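Local coordinates for Pre-mRNA-splicing factor SAD1 (Saccharomyces cerevisiae, PDB 4MSX), which promotes the assembly of newly made U4 snRNA into the U4/U6 snRNP and is required for pre-mRNA splicing, although its ubiquitin-protease fold is catalytically inactive, at residues 265-268 / 269-273; 186-189 / 190-194; 286-289 / 290-294; 221-224 / 225-229. All blocks are in the same frame, centred on the assembly; numbering follows the deposited sequence. Where two conformers were deposited one is given.

Contact 1: 265-268 / 269-273; sequences DPRL and FLLWL
With CG trans to the backbone N (chi1 175°) and the chain extended as far as NE, Arg267 carries its guanidinium forward to Leu271, whose own CG stands beside its backbone N (chi1 -70°). The two side chains meet at an angle: Leu271 CD1 lies over one face of the guanidinium, offset toward its rim, and comes to 3.5 Å from Arg267 NH2. The backbone of this first helical turn is bonded i+4 to i, Leu271 N to Arg267 O (3.0 Å) and Phe269 N to Asp265 O (3.0 Å). Asp265 is the N-cap of helix 266-280, a helix of the USP-like domain. Its OD1 takes a nearly straight bond from Leu268 N (2.9 Å, 170°) and a weak one from Arg267 N, while OD2 forms a salt bridge with Arg384. An alanine in place of Arg267 would lack the guanidinium, so Leu271 CD1 would probably lose the flat group it lies over, and Phe474 and Ile475 of strand 472-480 the chain that packs on them. Phe269 sends its ring away from the first turn to pack on Ala195 and Val198 of helix 189-203, and Pro266 rests on Trp440 of strand 438-446.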
loop_
_atom_site.group_PDB
_atom_site.type_symbol
_atom_site.label_atom_id
_atom_site.label_comp_id
_atom_site.label_asym_id
_atom_site.label_seq_id
_atom_site.Cartn_x
_atom_site.Cartn_y
_atom_site.Cartn_z
ATOM N N ASP A 265 9.473 -9.485 2.713
ATOM C CA ASP A 265 10.021 -8.157 2.451
ATOM C C ASP A 265 9.102 -7.544 1.377
ATOM O O ASP A 265 8.136 -8.193 0.971
ATOM C CB ASP A 265 11.505 -8.259 1.977
ATOM C CG ASP A 265 11.677 -9.066 0.676
ATOM O OD1 ASP A 265 10.857 -8.927 -0.218
ATOM O OD2 ASP A 265 12.654 -9.846 0.527
ATOM N N PRO A 266 9.367 -6.302 0.960
ATOM C CA PRO A 266 8.386 -5.698 0.014
ATOM C C PRO A 266 8.224 -6.454 -1.291
ATOM O O PRO A 266 7.132 -6.470 -1.857
ATOM C CB PRO A 266 8.935 -4.284 -0.233
ATOM C CG PRO A 266 9.586 -3.927 1.138
ATOM C CD PRO A 266 10.256 -5.290 1.572
ATOM N N ARG A 267 9.287 -7.097 -1.783
ATOM C CA ARG A 267 9.188 -7.789 -3.033
ATOM C C ARG A 267 8.322 -9.066 -2.902
ATOM O O ARG A 267 7.421 -9.319 -3.715
ATOM C CB ARG A 267 10.581 -8.197 -3.519
ATOM C CG ARG A 267 10.475 -9.044 -4.781
ATOM C CD ARG A 267 11.882 -9.483 -5.308
ATOM N NE ARG A 267 11.677 -10.607 -6.189
ATOM C CZ ARG A 267 11.593 -11.870 -5.775
ATOM N NH1 ARG A 267 11.838 -12.180 -4.505
ATOM N NH2 ARG A 267 11.339 -12.811 -6.673
ATOM N N LEU A 268 8.627 -9.888 -1.887
ATOM C CA LEU A 268 7.879 -11.124 -1.696
ATOM C C LEU A 268 6.391 -10.792 -1.439
ATOM O O LEU A 268 5.503 -11.476 -1.902
ATOM C CB LEU A 268 8.418 -11.875 -0.460
ATOM C CG LEU A 268 9.821 -12.465 -0.743
ATOM C CD1 LEU A 268 10.462 -13.064 0.565
ATOM C CD2 LEU A 268 9.694 -13.529 -1.837
ATOM N N PHE A 269 6.149 -9.747 -0.676
ATOM C CA PHE A 269 4.760 -9.408 -0.361
ATOM C C PHE A 269 4.048 -8.808 -1.584
ATOM O O PHE A 269 2.894 -9.124 -1.834
ATOM C CB PHE A 269 4.681 -8.468 0.828
ATOM C CG PHE A 269 3.247 -8.126 1.234
ATOM C CD1 PHE A 269 2.352 -9.141 1.604
ATOM C CD2 PHE A 269 2.792 -6.801 1.208
ATOM C CE1 PHE A 269 1.024 -8.839 1.962
ATOM C CE2 PHE A 269 1.446 -6.481 1.584
ATOM C CZ PHE A 269 0.589 -7.501 1.969
ATOM N N LEU A 270 4.744 -7.970 -2.360
ATOM C CA LEU A 270 4.145 -7.425 -3.605
ATOM C C LEU A 270 3.750 -8.565 -4.537
ATOM O O LEU A 270 2.653 -8.576 -5.084
ATOM C CB LEU A 270 5.161 -6.508 -4.317
ATOM C CG LEU A 270 4.550 -5.925 -5.619
ATOM C CD1 LEU A 270 5.088 -4.506 -5.862
ATOM C CD2 LEU A 270 4.861 -6.840 -6.778
ATOM N N LEU A 271 4.633 -9.554 -4.717
ATOM C CA LEU A 271 4.363 -10.661 -5.642
ATOM C C LEU A 271 3.181 -11.465 -5.081
ATOM O O LEU A 271 2.293 -11.904 -5.816
ATOM C CB LEU A 271 5.557 -11.635 -5.726
ATOM C CG LEU A 271 6.783 -11.004 -6.470
ATOM C CD1 LEU A 271 7.991 -11.916 -6.505
ATOM C CD2 LEU A 271 6.408 -10.642 -7.912
ATOM N N TRP A 272 3.212 -11.742 -3.781
ATOM C CA TRP A 272 2.078 -12.477 -3.181
ATOM C C TRP A 272 0.744 -11.705 -3.430
ATOM O O TRP A 272 -0.311 -12.298 -3.758
ATOM C CB TRP A 272 2.296 -12.637 -1.647
ATOM C CG TRP A 272 1.280 -13.531 -0.988
ATOM C CD1 TRP A 272 1.404 -14.894 -0.720
ATOM C CD2 TRP A 272 0.012 -13.124 -0.438
ATOM N NE1 TRP A 272 0.253 -15.346 -0.054
ATOM C CE2 TRP A 272 -0.599 -14.285 0.127
ATOM C CE3 TRP A 272 -0.670 -11.896 -0.377
ATOM C CZ2 TRP A 272 -1.871 -14.254 0.701
ATOM C CZ3 TRP A 272 -1.964 -11.873 0.233
ATOM C CH2 TRP A 272 -2.515 -13.050 0.761
ATOM N N LEU A 273 0.778 -10.411 -3.168
ATOM C CA LEU A 273 -0.442 -9.592 -3.212
ATOM C C LEU A 273 -0.932 -9.487 -4.687
ATOM O O LEU A 273 -2.134 -9.622 -4.969
ATOM C CB LEU A 273 -0.170 -8.186 -2.669
ATOM C CG LEU A 273 -1.452 -7.425 -2.365
ATOM C CD1 LEU A 273 -2.212 -8.053 -1.147
ATOM C CD2 LEU A 273 -1.147 -5.950 -2.126
#

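Contact 2: 186-189 / 190-194; sequences FTNA and ATYDY
Asn188 O is gripped by two backbone donors of the following turn, Tyr192 N at 2.9 Å and Thr191 N at 3.1 Å. The first lies in the carbonyl plane; the second comes from well above it. Asn188 is the N-cap of helix 189-203, and its side chain, with chi1 at -154°, turns OD1 back over the first turn. There OD1 accepts from Thr191 OG1 (3.0 Å), the donor tilted 33° from the amide plane, and weakly from Thr191 N (3.3 Å). On the other branch, ND2 donates hydrogen bonds to a water (2.8 Å) and to Asp247 OD2 at the start of helix 247-256. A leucine in place of Asn188 would probably leave Thr191 OG1 without this acceptor and Asp247 without its amide donor. Thr191 CG2 sits 3.5 Å above the centre of the Tyr192 ring, a CH-pi packing. Asp193 N bonds to Ala189 O (3.0 Å), and Asp193 OD2 is hydrogen-bonded to His439 ND1 and to Trp440 N. Asp193 probably occupies the place of the catalytic cysteine of active USPs, consistent with the inactive enzyme. The Asn188 amide thus caps the helix with its oxygen and ties the same turn to a second helix through its nitrogen.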
loop_
_atom_site.group_PDB
_atom_site.type_symbol
_atom_site.label_atom_id
_atom_site.label_comp_id
_atom_site.label_asym_id
_atom_site.label_seq_id
_atom_site.Cartn_x
_atom_site.Cartn_y
_atom_site.Cartn_z
ATOM N N PHE A 186 1.620 5.208 8.291
ATOM C CA PHE A 186 0.927 4.106 8.912
ATOM C C PHE A 186 1.577 3.866 10.274
ATOM O O PHE A 186 2.814 3.999 10.422
ATOM C CB PHE A 186 1.085 2.801 8.110
ATOM C CG PHE A 186 0.468 2.829 6.717
ATOM C CD1 PHE A 186 1.188 3.369 5.656
ATOM C CD2 PHE A 186 -0.794 2.289 6.494
ATOM C CE1 PHE A 186 0.663 3.418 4.373
ATOM C CE2 PHE A 186 -1.356 2.321 5.184
ATOM C CZ PHE A 186 -0.598 2.872 4.132
ATOM N N THR A 187 0.748 3.481 11.241
ATOM C CA THR A 187 1.276 3.062 12.537
ATOM C C THR A 187 1.865 1.645 12.468
ATOM O O THR A 187 1.579 0.861 11.550
ATOM C CB THR A 187 0.150 3.186 13.614
ATOM O OG1 THR A 187 -1.047 2.582 13.116
ATOM C CG2 THR A 187 -0.154 4.673 13.880
ATOM N N ASN A 188 2.677 1.321 13.472
ATOM C CA ASN A 188 3.276 -0.002 13.602
ATOM C C ASN A 188 4.144 -0.418 12.403
ATOM O O ASN A 188 4.091 -1.553 11.948
ATOM C CB ASN A 188 2.229 -1.074 13.855
ATOM C CG ASN A 188 2.852 -2.305 14.619
ATOM O OD1 ASN A 188 4.049 -2.304 14.862
ATOM N ND2 ASN A 188 2.056 -3.303 14.935
ATOM N N ALA A 189 4.937 0.509 11.927
ATOM C CA ALA A 189 5.908 0.178 10.874
ATOM C C ALA A 189 6.913 -0.847 11.408
ATOM O O ALA A 189 7.537 -1.584 10.615
ATOM C CB ALA A 189 6.644 1.433 10.444
ATOM N N ALA A 190 7.090 -0.884 12.741
ATOM C CA ALA A 190 8.085 -1.796 13.323
ATOM C C ALA A 190 7.671 -3.192 12.914
ATOM O O ALA A 190 8.498 -4.047 12.692
ATOM C CB ALA A 190 8.132 -1.675 14.903
ATOM N N THR A 191 6.375 -3.434 12.820
ATOM C CA THR A 191 5.908 -4.757 12.424
ATOM C C THR A 191 5.511 -4.877 10.944
ATOM O O THR A 191 5.700 -5.935 10.352
ATOM C CB THR A 191 4.708 -5.171 13.309
ATOM O OG1 THR A 191 5.145 -5.067 14.654
ATOM C CG2 THR A 191 4.218 -6.601 13.034
ATOM N N TYR A 192 4.887 -3.836 10.383
ATOM C CA TYR A 192 4.238 -3.993 9.089
ATOM C C TYR A 192 4.827 -3.078 7.963
ATOM O O TYR A 192 4.183 -2.899 6.895
ATOM C CB TYR A 192 2.723 -3.727 9.263
ATOM C CG TYR A 192 2.066 -4.865 10.079
ATOM C CD1 TYR A 192 2.060 -6.176 9.607
ATOM C CD2 TYR A 192 1.512 -4.627 11.331
ATOM C CE1 TYR A 192 1.464 -7.224 10.344
ATOM C CE2 TYR A 192 0.859 -5.686 12.075
ATOM C CZ TYR A 192 0.865 -6.969 11.576
ATOM O OH TYR A 192 0.277 -8.020 12.325
ATOM N N ASP A 193 6.026 -2.528 8.160
ATOM C CA ASP A 193 6.564 -1.597 7.160
ATOM C C ASP A 193 6.620 -2.187 5.748
ATOM O O ASP A 193 6.321 -1.460 4.754
ATOM C CB ASP A 193 7.946 -1.054 7.515
ATOM C CG ASP A 193 8.956 -2.153 7.868
ATOM O OD1 ASP A 193 8.644 -3.381 7.796
ATOM O OD2 ASP A 193 10.079 -1.747 8.239
ATOM N N TYR A 194 6.932 -3.473 5.629
ATOM C CA TYR A 194 6.974 -4.090 4.288
ATOM C C TYR A 194 5.605 -4.048 3.593
ATOM O O TYR A 194 5.501 -3.919 2.370
ATOM C CB TYR A 194 7.456 -5.538 4.322
ATOM C CG TYR A 194 6.531 -6.450 5.100
ATOM C CD1 TYR A 194 5.464 -7.069 4.458
ATOM C CD2 TYR A 194 6.675 -6.613 6.467
ATOM C CE1 TYR A 194 4.592 -7.884 5.148
ATOM C CE2 TYR A 194 5.763 -7.405 7.198
ATOM C CZ TYR A 194 4.735 -8.027 6.524
ATOM O OH TYR A 194 3.833 -8.808 7.218
HETATM O O HOH W 1 2.317 -5.599 16.468
#

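Contact 3: 286-289 / 290-294; sequences SILN and HSCKG
Lys293 NZ donates to Asn289 OD1 at 2.7 Å, the shortest polar bond between the two segments, approaching 22° from the amide plane. The side chains lie alongside each other and point the same way; a bend at chi3 (-80°) in the lysine brings its ammonium round to the oxygen, with CE also close to OD1 at 3.2 Å. A water accepts from Asn289 ND2 (3.1 Å) and weakly from Lys293 NZ, bridging the two side chains. Asn289 ND2 also donates back to Lys285 O, which helps fix the rotation of the amide, and Lys293 adds a cation-pi contact with Trp321. Behind these groups the backbone continues its helical bonding, with Ser291 N to Ile287 O at 2.8 Å and Cys292 N to Leu288 O at 2.9 Å. Ser291 OG adds a weak bond to the same Ile287 O. Packing takes over on the buried flank, where Leu288 CD2 and Cys292 SG are 4.1 Å apart. Leu288 reaches Ile277 and Cys278 of helix 266-280 as well as Val208 of helix 206-214, and Cys292 touches Phe274. Arg370 reaches the carbonyls of His290 and Lys293. Such a helix-to-strand junction, in which helix 282-292 leads into strand 294-299, joins the helical part of this USP-like domain to its sheet-rich part.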
loop_
_atom_site.group_PDB
_atom_site.type_symbol
_atom_site.label_atom_id
_atom_site.label_comp_id
_atom_site.label_asym_id
_atom_site.label_seq_id
_atom_site.Cartn_x
_atom_site.Cartn_y
_atom_site.Cartn_z
ATOM N N SER A 286 -7.281 -8.354 -15.078
ATOM C CA SER A 286 -7.067 -7.808 -16.416
ATOM C C SER A 286 -6.339 -6.467 -16.350
ATOM O O SER A 286 -5.510 -6.180 -17.189
ATOM C CB SER A 286 -8.445 -7.681 -17.143
ATOM O OG SER A 286 -9.211 -6.649 -16.521
ATOM N N ILE A 287 -6.602 -5.628 -15.345
ATOM C CA ILE A 287 -5.899 -4.329 -15.285
ATOM C C ILE A 287 -4.392 -4.521 -14.925
ATOM O O ILE A 287 -3.506 -3.900 -15.520
ATOM C CB ILE A 287 -6.522 -3.433 -14.216
ATOM C CG1 ILE A 287 -7.954 -3.013 -14.666
ATOM C CG2 ILE A 287 -5.638 -2.172 -13.998
ATOM C CD1 ILE A 287 -8.830 -2.456 -13.518
ATOM N N LEU A 288 -4.114 -5.374 -13.930
ATOM C CA LEU A 288 -2.688 -5.636 -13.580
ATOM C C LEU A 288 -1.959 -6.301 -14.720
ATOM O O LEU A 288 -0.848 -5.914 -15.068
ATOM C CB LEU A 288 -2.596 -6.551 -12.326
ATOM C CG LEU A 288 -3.094 -5.911 -11.031
ATOM C CD1 LEU A 288 -3.052 -6.966 -9.887
ATOM C CD2 LEU A 288 -2.162 -4.765 -10.680
ATOM N N ASN A 289 -2.566 -7.310 -15.330
ATOM C CA ASN A 289 -1.914 -7.894 -16.513
ATOM C C ASN A 289 -1.622 -6.878 -17.607
ATOM O O ASN A 289 -0.535 -6.873 -18.184
ATOM C CB ASN A 289 -2.687 -9.122 -17.033
ATOM C CG ASN A 289 -2.358 -10.379 -16.229
ATOM O OD1 ASN A 289 -1.398 -11.066 -16.534
ATOM N ND2 ASN A 289 -3.106 -10.639 -15.169
ATOM N N HIS A 290 -2.534 -5.956 -17.869
ATOM C CA HIS A 290 -2.266 -5.022 -18.924
ATOM C C HIS A 290 -1.258 -3.972 -18.502
ATOM O O HIS A 290 -0.371 -3.578 -19.268
ATOM C CB HIS A 290 -3.553 -4.271 -19.369
ATOM C CG HIS A 290 -3.250 -3.165 -20.319
ATOM N ND1 HIS A 290 -2.885 -3.397 -21.629
ATOM C CD2 HIS A 290 -3.162 -1.831 -20.135
ATOM C CE1 HIS A 290 -2.619 -2.243 -22.219
ATOM N NE2 HIS A 290 -2.780 -1.280 -21.333
ATOM N N SER A 291 -1.376 -3.491 -17.269
ATOM C CA SER A 291 -0.593 -2.321 -16.910
ATOM C C SER A 291 0.807 -2.616 -16.318
ATOM O O SER A 291 1.688 -1.757 -16.378
ATOM C CB SER A 291 -1.362 -1.489 -15.883
ATOM O OG SER A 291 -2.557 -0.998 -16.468
ATOM N N CYS A 292 0.965 -3.791 -15.706
ATOM C CA CYS A 292 2.142 -4.061 -14.852
ATOM C C CYS A 292 2.995 -5.225 -15.335
ATOM O O CYS A 292 4.131 -5.429 -14.853
ATOM C CB CYS A 292 1.666 -4.366 -13.397
ATOM S SG CYS A 292 0.904 -2.924 -12.697
ATOM N N LYS A 293 2.460 -6.037 -16.230
ATOM C CA LYS A 293 3.124 -7.297 -16.529
ATOM C C LYS A 293 4.040 -7.163 -17.750
ATOM O O LYS A 293 3.609 -6.810 -18.847
ATOM C CB LYS A 293 2.114 -8.425 -16.701
ATOM C CG LYS A 293 2.779 -9.762 -17.092
ATOM C CD LYS A 293 1.805 -10.936 -17.028
ATOM C CE LYS A 293 1.615 -11.441 -15.585
ATOM N NZ LYS A 293 0.610 -12.556 -15.471
ATOM N N GLY A 294 5.331 -7.325 -17.510
ATOM C CA GLY A 294 6.330 -7.211 -18.556
ATOM C C GLY A 294 6.623 -8.578 -19.119
ATOM O O GLY A 294 6.119 -9.595 -18.613
HETATM O O HOH W 2 -2.038 -13.199 -13.843
#

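Contact 4: 221-224 / 225-229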
loop_
_atom_site.group_PDB
_atom_site.type_symbol
_atom_site.label_atom_id
_atom_site.label_comp_id
_atom_site.label_asym_id
_atom_site.label_seq_id
_atom_site.Cartn_x
_atom_site.Cartn_y
_atom_site.Cartn_z
ATOM N N GLY A 221 -15.590 -11.239 -2.932
ATOM C CA GLY A 221 -14.989 -11.933 -1.786
ATOM C C GLY A 221 -14.340 -11.009 -0.737
ATOM O O GLY A 221 -14.046 -9.849 -1.047
ATOM N N GLU A 222 -14.107 -11.520 0.466
ATOM C CA GLU A 222 -13.617 -10.721 1.591
ATOM C C GLU A 222 -12.177 -10.068 1.384
ATOM O O GLU A 222 -11.958 -8.911 1.744
ATOM C CB GLU A 222 -13.553 -11.569 2.823
ATOM C CG GLU A 222 -13.086 -10.775 4.022
ATOM C CD GLU A 222 -13.547 -11.332 5.362
ATOM O OE1 GLU A 222 -14.154 -12.436 5.390
ATOM O OE2 GLU A 222 -13.288 -10.657 6.395
ATOM N N PHE A 223 -11.250 -10.824 0.815
ATOM C CA PHE A 223 -9.890 -10.264 0.560
ATOM C C PHE A 223 -10.001 -8.970 -0.301
ATOM O O PHE A 223 -9.448 -7.905 0.057
ATOM C CB PHE A 223 -9.032 -11.271 -0.158
ATOM C CG PHE A 223 -7.799 -10.647 -0.762
ATOM C CD1 PHE A 223 -6.756 -10.228 0.069
ATOM C CD2 PHE A 223 -7.712 -10.432 -2.130
ATOM C CE1 PHE A 223 -5.581 -9.614 -0.490
ATOM C CE2 PHE A 223 -6.564 -9.823 -2.706
ATOM C CZ PHE A 223 -5.491 -9.408 -1.867
ATOM N N ILE A 224 -10.712 -9.055 -1.437
ATOM C CA ILE A 224 -10.767 -7.920 -2.392
ATOM C C ILE A 224 -11.538 -6.774 -1.751
ATOM O O ILE A 224 -11.125 -5.630 -1.842
ATOM C CB ILE A 224 -11.399 -8.264 -3.777
ATOM C CG1 ILE A 224 -10.454 -9.078 -4.645
ATOM C CG2 ILE A 224 -11.657 -6.986 -4.604
ATOM C CD1 ILE A 224 -9.195 -8.211 -5.188
ATOM N N LYS A 225 -12.629 -7.078 -1.026
ATOM C CA LYS A 225 -13.328 -6.001 -0.340
ATOM C C LYS A 225 -12.402 -5.311 0.680
ATOM O O LYS A 225 -12.328 -4.086 0.740
ATOM C CB LYS A 225 -14.583 -6.530 0.384
ATOM C CG LYS A 225 -15.367 -5.411 1.033
ATOM C CD LYS A 225 -16.752 -5.894 1.474
ATOM C CE LYS A 225 -17.572 -4.770 2.127
ATOM N NZ LYS A 225 -17.634 -3.534 1.286
ATOM N N ARG A 226 -11.689 -6.079 1.508
ATOM C CA ARG A 226 -10.871 -5.426 2.510
ATOM C C ARG A 226 -9.754 -4.599 1.845
ATOM O O ARG A 226 -9.425 -3.516 2.293
ATOM C CB ARG A 226 -10.246 -6.477 3.435
ATOM C CG ARG A 226 -11.228 -7.005 4.515
ATOM C CD ARG A 226 -10.456 -8.149 5.168
ATOM N NE ARG A 226 -11.069 -8.776 6.327
ATOM C CZ ARG A 226 -10.706 -8.542 7.593
ATOM N NH1 ARG A 226 -9.783 -7.619 7.928
ATOM N NH2 ARG A 226 -11.302 -9.220 8.529
ATOM N N LEU A 227 -9.189 -5.120 0.769
ATOM C CA LEU A 227 -8.052 -4.439 0.143
ATOM C C LEU A 227 -8.603 -3.116 -0.466
ATOM O O LEU A 227 -7.958 -2.052 -0.444
ATOM C CB LEU A 227 -7.455 -5.343 -0.944
ATOM C CG LEU A 227 -6.408 -4.653 -1.842
ATOM C CD1 LEU A 227 -5.278 -4.087 -0.994
ATOM C CD2 LEU A 227 -5.866 -5.660 -2.867
ATOM N N SER A 228 -9.801 -3.198 -1.031
ATOM C CA SER A 228 -10.357 -1.998 -1.696
ATOM C C SER A 228 -10.585 -0.918 -0.647
ATOM O O SER A 228 -10.384 0.305 -0.904
ATOM C CB SER A 228 -11.684 -2.304 -2.465
ATOM O OG SER A 228 -12.758 -2.579 -1.570
ATOM N N ILE A 229 -11.021 -1.329 0.553
ATOM C CA ILE A 229 -11.215 -0.331 1.579
ATOM C C ILE A 229 -9.872 0.304 2.030
ATOM O O ILE A 229 -9.838 1.494 2.327
ATOM C CB ILE A 229 -12.092 -0.912 2.764
ATOM C CG1 ILE A 229 -13.546 -1.094 2.232
ATOM C CG2 ILE A 229 -12.005 -0.018 3.985
ATOM C CD1 ILE A 229 -14.420 -2.002 3.052
#
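Glu222 and Arg226 form an i to i+4 salt bridge on the first turns of helix 222-234, in the helical part of the USP-like domain. One oxygen, Glu222 OE2, takes both nitrogens: Arg226 NE at 2.9 Å in a nearly straight bond (164°), on its anti side, and Arg226 NH2 at 3.3 Å. Glu222 OE2 lies 5° out of the guanidinium plane, which is turned 18° from the carboxylate. Glu222 OE1 pairs with Arg256, and Arg226 NH1 with Asp248, so the bridge is one link in a charge network that runs to helix 247-256. The ring of Tyr252 adds a cation-pi contact to Arg226. Lys225 NZ turns elsewhere, to Asp218. At the N-cap, Gly221 has backbone angles that favour glycine, and its O accepts from Lys225 N (3.1 Å). On the buried side Phe223 CZ touches Leu227 CD2 at 3.9 Å, their side chains running alongside each other. Ser228 N is satisfied by Ile224 O (2.9 Å). Set between its own backbone N and carbonyl carbon, Ser228 OG turns back along the helix to donate to Lys225 O at 2.8 Å, from the same face of that carbonyl as Ile229 N.

In the fold
All four contacts are local turns in or beside helices of the USP-like domain, following in chain order 2, 4, 1 and 3. Contact 2 holds Asp193, probably at the degenerate active-site position and bonded to His439, which probably stands at the histidine position. Contact 1 touches two of the others: Tyr194 CB of contact 2 lies 3.9 Å from Pro266 CD, and Phe223 CZ of contact 4 comes to 3.6 Å from Leu273 CD1. Contact 3 follows on the next helix, about 6 Å from contact 1 between nearest atoms. Contacts 2 and 3 are the most separated, their centres about 28 Å apart. None lies at the zinc site of Cys94, Cys97, His113 and His119.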